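Side-chain contacts in uric acid degradation bifunctional protein PucL (Bacillus subtilis, PDB 6A4M), which oxidises urate with molecular oxygen as a urate oxidase and, as a bifunctional enzyme, probably also decarboxylates a later intermediate on the way to allantoin: residues V21-I24 / F29-R32; F87-A92 / D209-D214. All blocks are in the same frame, centred on the assembly; numbering follows the deposited sequence.

Contact 1: residues V21-I24 / F29-R32; sequences VKQI and FAGR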
ATOM      1  N   VAL A  21     -12.707  -2.193 -11.795  1.00 46.73           N
ATOM      2  CA  VAL A  21     -12.329  -2.930 -10.577  1.00 46.82           C
ATOM      3  C   VAL A  21     -13.554  -3.568  -9.913  1.00 46.80           C
ATOM      4  O   VAL A  21     -14.685  -3.126 -10.132  1.00 44.86           O
ATOM      5  CB  VAL A  21     -11.582  -2.038  -9.547  1.00 46.80           C
ATOM      6  CG1 VAL A  21     -10.345  -1.406 -10.178  1.00 46.96           C
ATOM      7  CG2 VAL A  21     -12.498  -0.975  -8.934  1.00 46.72           C
ATOM      8  N   LYS A  22     -13.321  -4.611  -9.118  1.00 47.46           N
ATOM      9  CA  LYS A  22     -14.387  -5.251  -8.349  1.00 48.37           C
ATOM     10  C   LYS A  22     -14.576  -4.489  -7.038  1.00 47.39           C
ATOM     11  O   LYS A  22     -13.694  -4.495  -6.179  1.00 47.68           O
ATOM     12  CB  LYS A  22     -14.065  -6.725  -8.071  1.00 50.26           C
ATOM     13  CG  LYS A  22     -15.283  -7.543  -7.660  1.00 51.78           C
ATOM     14  CD  LYS A  22     -14.914  -8.792  -6.876  1.00 52.97           C
ATOM     15  CE  LYS A  22     -16.149  -9.630  -6.576  1.00 54.54           C
ATOM     16  NZ  LYS A  22     -15.921 -10.597  -5.465  1.00 56.03           N
ATOM     17  N   GLN A  23     -15.725  -3.831  -6.893  1.00 46.18           N
ATOM     18  CA  GLN A  23     -16.026  -3.061  -5.686  1.00 45.07           C
ATOM     19  C   GLN A  23     -16.449  -3.988  -4.556  1.00 44.33           C
ATOM     20  O   GLN A  23     -17.041  -5.040  -4.801  1.00 44.03           O
ATOM     21  CB  GLN A  23     -17.126  -2.032  -5.955  1.00 44.91           C
ATOM     22  CG  GLN A  23     -16.766  -1.034  -7.046  1.00 45.58           C
ATOM     23  CD  GLN A  23     -17.768   0.100  -7.178  1.00 45.86           C
ATOM     24  OE1 GLN A  23     -18.259   0.638  -6.183  1.00 44.76           O
ATOM     25  NE2 GLN A  23     -18.064   0.480  -8.418  1.00 45.96           N
ATOM     26  N   ILE A  24     -16.130  -3.590  -3.325  1.00 44.16           N
ATOM     27  CA  ILE A  24     -16.557  -4.309  -2.121  1.00 43.14           C
ATOM     28  C   ILE A  24     -17.463  -3.398  -1.283  1.00 42.94           C
ATOM     29  O   ILE A  24     -17.373  -2.170  -1.403  1.00 42.38           O
ATOM     30  CB  ILE A  24     -15.361  -4.833  -1.285  1.00 43.21           C
ATOM     31  CG1 ILE A  24     -14.466  -3.692  -0.774  1.00 43.39           C
ATOM     32  CG2 ILE A  24     -14.546  -5.814  -2.116  1.00 43.21           C
ATOM     33  CD1 ILE A  24     -13.480  -4.122   0.293  1.00 43.23           C
ATOM     34  N   PHE A  29     -14.079   2.754  -3.101  1.00 37.16           N
ATOM     35  CA  PHE A  29     -13.103   2.642  -4.195  1.00 36.93           C
ATOM     36  C   PHE A  29     -13.731   2.047  -5.455  1.00 37.63           C
ATOM     37  O   PHE A  29     -14.263   0.935  -5.418  1.00 37.50           O
ATOM     38  CB  PHE A  29     -11.895   1.789  -3.770  1.00 35.52           C
ATOM     39  CG  PHE A  29     -10.825   1.691  -4.823  1.00 34.43           C
ATOM     40  CD1 PHE A  29      -9.990   2.775  -5.082  1.00 33.70           C
ATOM     41  CD2 PHE A  29     -10.657   0.525  -5.569  1.00 33.96           C
ATOM     42  CE1 PHE A  29      -9.009   2.697  -6.060  1.00 33.05           C
ATOM     43  CE2 PHE A  29      -9.674   0.441  -6.546  1.00 33.26           C
ATOM     44  CZ  PHE A  29      -8.850   1.530  -6.792  1.00 33.13           C
ATOM     45  N   ALA A  30     -13.675   2.807  -6.550  1.00 38.41           N
ATOM     46  CA  ALA A  30     -14.226   2.389  -7.840  1.00 39.48           C
ATOM     47  C   ALA A  30     -13.205   2.529  -8.977  1.00 39.98           C
ATOM     48  O   ALA A  30     -13.587   2.593 -10.150  1.00 41.21           O
ATOM     49  CB  ALA A  30     -15.478   3.200  -8.149  1.00 39.74           C
ATOM     50  N   GLY A  31     -11.916   2.552  -8.628  1.00 38.86           N
ATOM     51  CA  GLY A  31     -10.836   2.739  -9.598  1.00 37.80           C
ATOM     52  C   GLY A  31      -9.999   3.970  -9.305  1.00 36.73           C
ATOM     53  O   GLY A  31     -10.214   4.657  -8.302  1.00 36.56           O
ATOM     54  N   ARG A  32      -9.044   4.235 -10.195  1.00 35.07           N
ATOM     55  CA  ARG A  32      -8.139   5.381 -10.093  1.00 34.47           C
ATOM     56  C   ARG A  32      -8.060   6.071 -11.452  1.00 33.87           C
ATOM     57  O   ARG A  32      -7.793   5.414 -12.464  1.00 34.29           O
ATOM     58  CB  ARG A  32      -6.727   4.930  -9.696  1.00 34.30           C
ATOM     59  CG  ARG A  32      -6.600   4.238  -8.346  1.00 33.91           C
ATOM     60  CD  ARG A  32      -5.235   3.570  -8.205  1.00 33.76           C
ATOM     61  NE  ARG A  32      -5.154   2.683  -7.040  1.00 33.60           N
ATOM     62  CZ  ARG A  32      -4.243   1.719  -6.858  1.00 33.01           C
ATOM     63  NH1 ARG A  32      -3.297   1.469  -7.765  1.00 32.68           N
ATOM     64  NH2 ARG A  32      -4.284   0.983  -5.751  1.00 32.57           N
TER
HETATM   65  O   HOH W   1     -14.716  -0.886  -3.380  1.00 26.05           O

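Contact 2: residues F87-A92 / D209-D214; sequences FLHYVA and DSYASD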
ATOM      1  N   PHE A  87       4.131  -1.905 -13.163  1.00 30.02           N
ATOM      2  CA  PHE A  87       5.323  -1.126 -13.521  1.00 30.38           C
ATOM      3  C   PHE A  87       6.619  -1.798 -13.062  1.00 29.77           C
ATOM      4  O   PHE A  87       7.590  -1.851 -13.810  1.00 29.69           O
ATOM      5  CB  PHE A  87       5.242   0.297 -12.947  1.00 30.68           C
ATOM      6  CG  PHE A  87       6.508   1.094 -13.119  1.00 30.98           C
ATOM      7  CD1 PHE A  87       7.051   1.291 -14.385  1.00 31.30           C
ATOM      8  CD2 PHE A  87       7.166   1.641 -12.018  1.00 31.22           C
ATOM      9  CE1 PHE A  87       8.221   2.021 -14.553  1.00 31.29           C
ATOM     10  CE2 PHE A  87       8.335   2.374 -12.178  1.00 31.26           C
ATOM     11  CZ  PHE A  87       8.863   2.565 -13.449  1.00 31.42           C
ATOM     12  N   LEU A  88       6.629  -2.306 -11.834  1.00 30.01           N
ATOM     13  CA  LEU A  88       7.801  -3.012 -11.305  1.00 30.35           C
ATOM     14  C   LEU A  88       8.065  -4.309 -12.074  1.00 30.22           C
ATOM     15  O   LEU A  88       9.212  -4.617 -12.383  1.00 29.87           O
ATOM     16  CB  LEU A  88       7.638  -3.303  -9.803  1.00 30.13           C
ATOM     17  CG  LEU A  88       7.526  -2.103  -8.854  1.00 29.99           C
ATOM     18  CD1 LEU A  88       7.461  -2.590  -7.414  1.00 30.53           C
ATOM     19  CD2 LEU A  88       8.666  -1.111  -9.035  1.00 29.73           C
ATOM     20  N   HIS A  89       6.997  -5.052 -12.375  1.00 30.49           N
ATOM     21  CA  HIS A  89       7.067  -6.269 -13.201  1.00 30.78           C
ATOM     22  C   HIS A  89       7.637  -5.986 -14.594  1.00 30.41           C
ATOM     23  O   HIS A  89       8.497  -6.726 -15.078  1.00 30.11           O
ATOM     24  CB  HIS A  89       5.676  -6.907 -13.300  1.00 31.36           C
ATOM     25  CG  HIS A  89       5.626  -8.151 -14.131  1.00 31.57           C
ATOM     26  ND1 HIS A  89       5.036  -8.188 -15.375  1.00 32.21           N
ATOM     27  CD2 HIS A  89       6.076  -9.404 -13.891  1.00 32.31           C
ATOM     28  CE1 HIS A  89       5.126  -9.411 -15.866  1.00 32.26           C
ATOM     29  NE2 HIS A  89       5.752 -10.169 -14.984  1.00 32.34           N
ATOM     30  N   TYR A  90       7.151  -4.913 -15.217  1.00 29.99           N
ATOM     31  CA  TYR A  90       7.680  -4.420 -16.493  1.00 30.00           C
ATOM     32  C   TYR A  90       9.184  -4.168 -16.385  1.00 30.50           C
ATOM     33  O   TYR A  90       9.972  -4.808 -17.081  1.00 31.00           O
ATOM     34  CB  TYR A  90       6.925  -3.140 -16.893  1.00 29.60           C
ATOM     35  CG  TYR A  90       7.358  -2.445 -18.173  1.00 29.03           C
ATOM     36  CD1 TYR A  90       7.672  -3.166 -19.330  1.00 28.82           C
ATOM     37  CD2 TYR A  90       7.401  -1.052 -18.240  1.00 28.59           C
ATOM     38  CE1 TYR A  90       8.039  -2.515 -20.505  1.00 28.69           C
ATOM     39  CE2 TYR A  90       7.767  -0.397 -19.408  1.00 28.71           C
ATOM     40  CZ  TYR A  90       8.082  -1.128 -20.539  1.00 28.79           C
ATOM     41  OH  TYR A  90       8.452  -0.463 -21.689  1.00 28.67           O
ATOM     42  N   VAL A  91       9.565  -3.288 -15.460  1.00 30.55           N
ATOM     43  CA  VAL A  91      10.969  -2.899 -15.254  1.00 30.65           C
ATOM     44  C   VAL A  91      11.855  -4.112 -14.913  1.00 31.18           C
ATOM     45  O   VAL A  91      12.967  -4.229 -15.437  1.00 31.37           O
ATOM     46  CB  VAL A  91      11.098  -1.780 -14.177  1.00 30.23           C
ATOM     47  CG1 VAL A  91      12.552  -1.510 -13.800  1.00 30.06           C
ATOM     48  CG2 VAL A  91      10.457  -0.490 -14.670  1.00 30.08           C
ATOM     49  N   ALA A  92      11.357  -5.010 -14.062  1.00 31.64           N
ATOM     50  CA  ALA A  92      12.101  -6.214 -13.665  1.00 32.51           C
ATOM     51  C   ALA A  92      12.433  -7.088 -14.870  1.00 33.29           C
ATOM     52  O   ALA A  92      13.594  -7.441 -15.083  1.00 33.17           O
ATOM     53  CB  ALA A  92      11.317  -7.022 -12.641  1.00 32.09           C
ATOM     54  N   ASP A 209      -2.374 -11.469 -11.057  1.00 45.99           N
ATOM     55  CA  ASP A 209      -3.514 -10.717 -10.506  1.00 45.81           C
ATOM     56  C   ASP A 209      -3.095  -9.389  -9.868  1.00 45.76           C
ATOM     57  O   ASP A 209      -3.912  -8.477  -9.736  1.00 46.95           O
ATOM     58  CB  ASP A 209      -4.263 -11.546  -9.455  1.00 46.31           C
ATOM     59  CG  ASP A 209      -4.880 -12.816 -10.020  1.00 46.30           C
ATOM     60  OD1 ASP A 209      -4.771 -13.071 -11.238  1.00 46.64           O
ATOM     61  OD2 ASP A 209      -5.484 -13.567  -9.230  1.00 47.42           O
ATOM     62  N   SER A 210      -1.828  -9.298  -9.463  1.00 45.40           N
ATOM     63  CA  SER A 210      -1.256  -8.086  -8.887  1.00 44.89           C
ATOM     64  C   SER A 210      -1.156  -6.882  -9.835  1.00 44.83           C
ATOM     65  O   SER A 210      -1.124  -5.748  -9.358  1.00 45.19           O
ATOM     66  CB  SER A 210       0.139  -8.396  -8.331  1.00 44.84           C
ATOM     67  OG  SER A 210       0.639  -7.314  -7.578  1.00 44.02           O
ATOM     68  N   TYR A 211      -1.108  -7.110 -11.149  1.00 44.06           N
ATOM     69  CA  TYR A 211      -0.839  -6.024 -12.120  1.00 44.43           C
ATOM     70  C   TYR A 211      -2.106  -5.343 -12.661  1.00 44.86           C
ATOM     71  O   TYR A 211      -2.002  -4.360 -13.400  1.00 45.14           O
ATOM     72  CB  TYR A 211       0.039  -6.523 -13.288  1.00 43.65           C
ATOM     73  CG  TYR A 211       1.118  -7.507 -12.870  1.00 43.42           C
ATOM     74  CD1 TYR A 211       1.904  -7.274 -11.735  1.00 43.80           C
ATOM     75  CD2 TYR A 211       1.345  -8.678 -13.597  1.00 42.70           C
ATOM     76  CE1 TYR A 211       2.876  -8.180 -11.336  1.00 43.69           C
ATOM     77  CE2 TYR A 211       2.321  -9.585 -13.208  1.00 43.12           C
ATOM     78  CZ  TYR A 211       3.081  -9.334 -12.074  1.00 43.74           C
ATOM     79  OH  TYR A 211       4.051 -10.225 -11.673  1.00 44.23           O
ATOM     80  N   ALA A 212      -3.282  -5.862 -12.296  1.00 45.34           N
ATOM     81  CA  ALA A 212      -4.581  -5.275 -12.665  1.00 46.47           C
ATOM     82  C   ALA A 212      -4.852  -5.216 -14.176  1.00 46.71           C
ATOM     83  O   ALA A 212      -5.551  -4.314 -14.648  1.00 46.58           O
ATOM     84  CB  ALA A 212      -4.738  -3.890 -12.039  1.00 46.77           C
ATOM     85  N   SER A 213      -4.307  -6.177 -14.925  1.00 48.04           N
ATOM     86  CA  SER A 213      -4.597  -6.287 -16.355  1.00 49.18           C
ATOM     87  C   SER A 213      -6.041  -6.761 -16.495  1.00 49.37           C
ATOM     88  O   SER A 213      -6.815  -6.180 -17.257  1.00 49.02           O
ATOM     89  CB  SER A 213      -3.625  -7.242 -17.054  1.00 49.75           C
ATOM     90  OG  SER A 213      -3.619  -7.006 -18.452  1.00 50.72           O
ATOM     91  N   ASP A 214      -6.377  -7.822 -15.758  1.00 49.37           N
ATOM     92  CA  ASP A 214      -7.759  -8.118 -15.387  1.00 49.45           C
ATOM     93  C   ASP A 214      -8.006  -7.311 -14.100  1.00 48.85           C
ATOM     94  O   ASP A 214      -7.542  -7.715 -13.029  1.00 48.79           O
ATOM     95  CB  ASP A 214      -7.960  -9.624 -15.151  1.00 50.39           C
ATOM     96  CG  ASP A 214      -9.414  -9.996 -14.799  1.00 51.78           C
ATOM     97  OD1 ASP A 214     -10.284  -9.101 -14.680  1.00 52.19           O
ATOM     98  OD2 ASP A 214      -9.686 -11.207 -14.638  1.00 51.37           O
TER

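Contact 1: residues V21-I24 / F29-R32
Val21 meets the bend at Phe29-Gly31 with its CG2 methyl, which rests on the peptide linking Ala30 to Gly31, at 3.6 Å from Ala30 C. The same methyl comes within 4.0 Å of Phe29 CE2, approaching the ring obliquely, while CG1 reaches that carbon as well; a branched side chain thus offers two methyls to one corner of the ring. The two side chains cross at about a right angle. Gln23 works differently, since it lies at the surface and lends the aliphatic part of its chain. With CG anti to its own carbonyl carbon (chi1 -59°) and the chain extended beyond, its CG passes 3.6 Å from Phe29 O, and its amide ends with NE2 3.8 Å from Ala30 CB, a van der Waals touch.

No direct hydrogen bond joins the two segments. A water does so instead, accepting from Ile24 N at 3.1 Å and donating to Phe29 O at 2.8 Å, so both backbone groups are served without the chains closing up. This is the long connection between strands 3-13 and 36-45, neighbours in the antiparallel sheet of the uricase T-fold, folded back on itself without helix or strand.

Within the bend itself, Phe29 turns CG anti to its backbone N (chi1 -177°), which carries the ring beneath the following chain, and Gly31 N sits 3.6 Å above the plane, over the ring centre. Gly31 has a positive phi of 120°, where a CB would collide with the carbonyl O of Ala30. Beyond the loop, Phe29 and Ile24 pack on helix 221-233, and Gln223 of that helix binds Lys22 O through NE2. Arg32 anchors the far end of the bend, with a salt bridge to Glu222 and a hydrogen bond to Tyr218 OH.

Contact 2: residues F87-A92 / D209-D214
His89 and Tyr211 carry the whole of this contact, and they do it through an offset stack. The ring centroids lie 4.2 Å apart and the planes are tilted by 20°, so the flat groups are nearly parallel although the two side chains cross at about a right angle. The offset brings the outer half of the phenol over the imidazole: Tyr211 CE2 stands 3.6 Å above the middle of the His89 ring, and Tyr211 CZ lies 3.5 Å from His89 CG.

A CH-pi contact supplements the stack. His89 CB lies over the same phenol, 4.0 Å from the Tyr211 ring centroid and 25° off its normal, displaced toward the CE1 side. The stack depends on chi1 of His89: with CG anti to the backbone N (179°), the imidazole is carried out toward the loop, while CB lies where the helix backbone sets it. An alanine in place of Tyr211 is likely to leave the imidazole without its stacking face and to open a gap between helix and loop.

Polar bonds belong to the surroundings: none passes between the segments. Regular backbone bonds hold the helix, including Val91 N to Phe87 O, and Tyr211 O accepts from Thr83 OG1 just before that helix. The His93 ring also meets His89, one turn further on, while Tyr211 touches Gln158 of strand 153-169. Leu88 and Ala92 press on strands 104-121 and 139-148, and Val91 on the former. The stack joins the loop to a helix that lies on the antiparallel sheet, the layering characteristic of the T-fold in uricases.

In the fold
Both contacts lie near the surface, each centred about 15 Å from the centre of the chain, and their centres are about 18 Å apart; the nearest atoms, about 6 Å apart, do not touch. Contact 1 is local, folding one loop on itself across four intervening residues, whereas contact 2 brings together parts separated by more than a hundred residues, much of them strand. Their chemistry differs accordingly: aliphatic groups against an aromatic ring and backbone, with a bridging water, in the loop; a single aromatic pair between helix and loop. They share a neighbourhood, since Leu18 touches both Arg32 and Ala212, and Tyr218 likewise lies beside both residues.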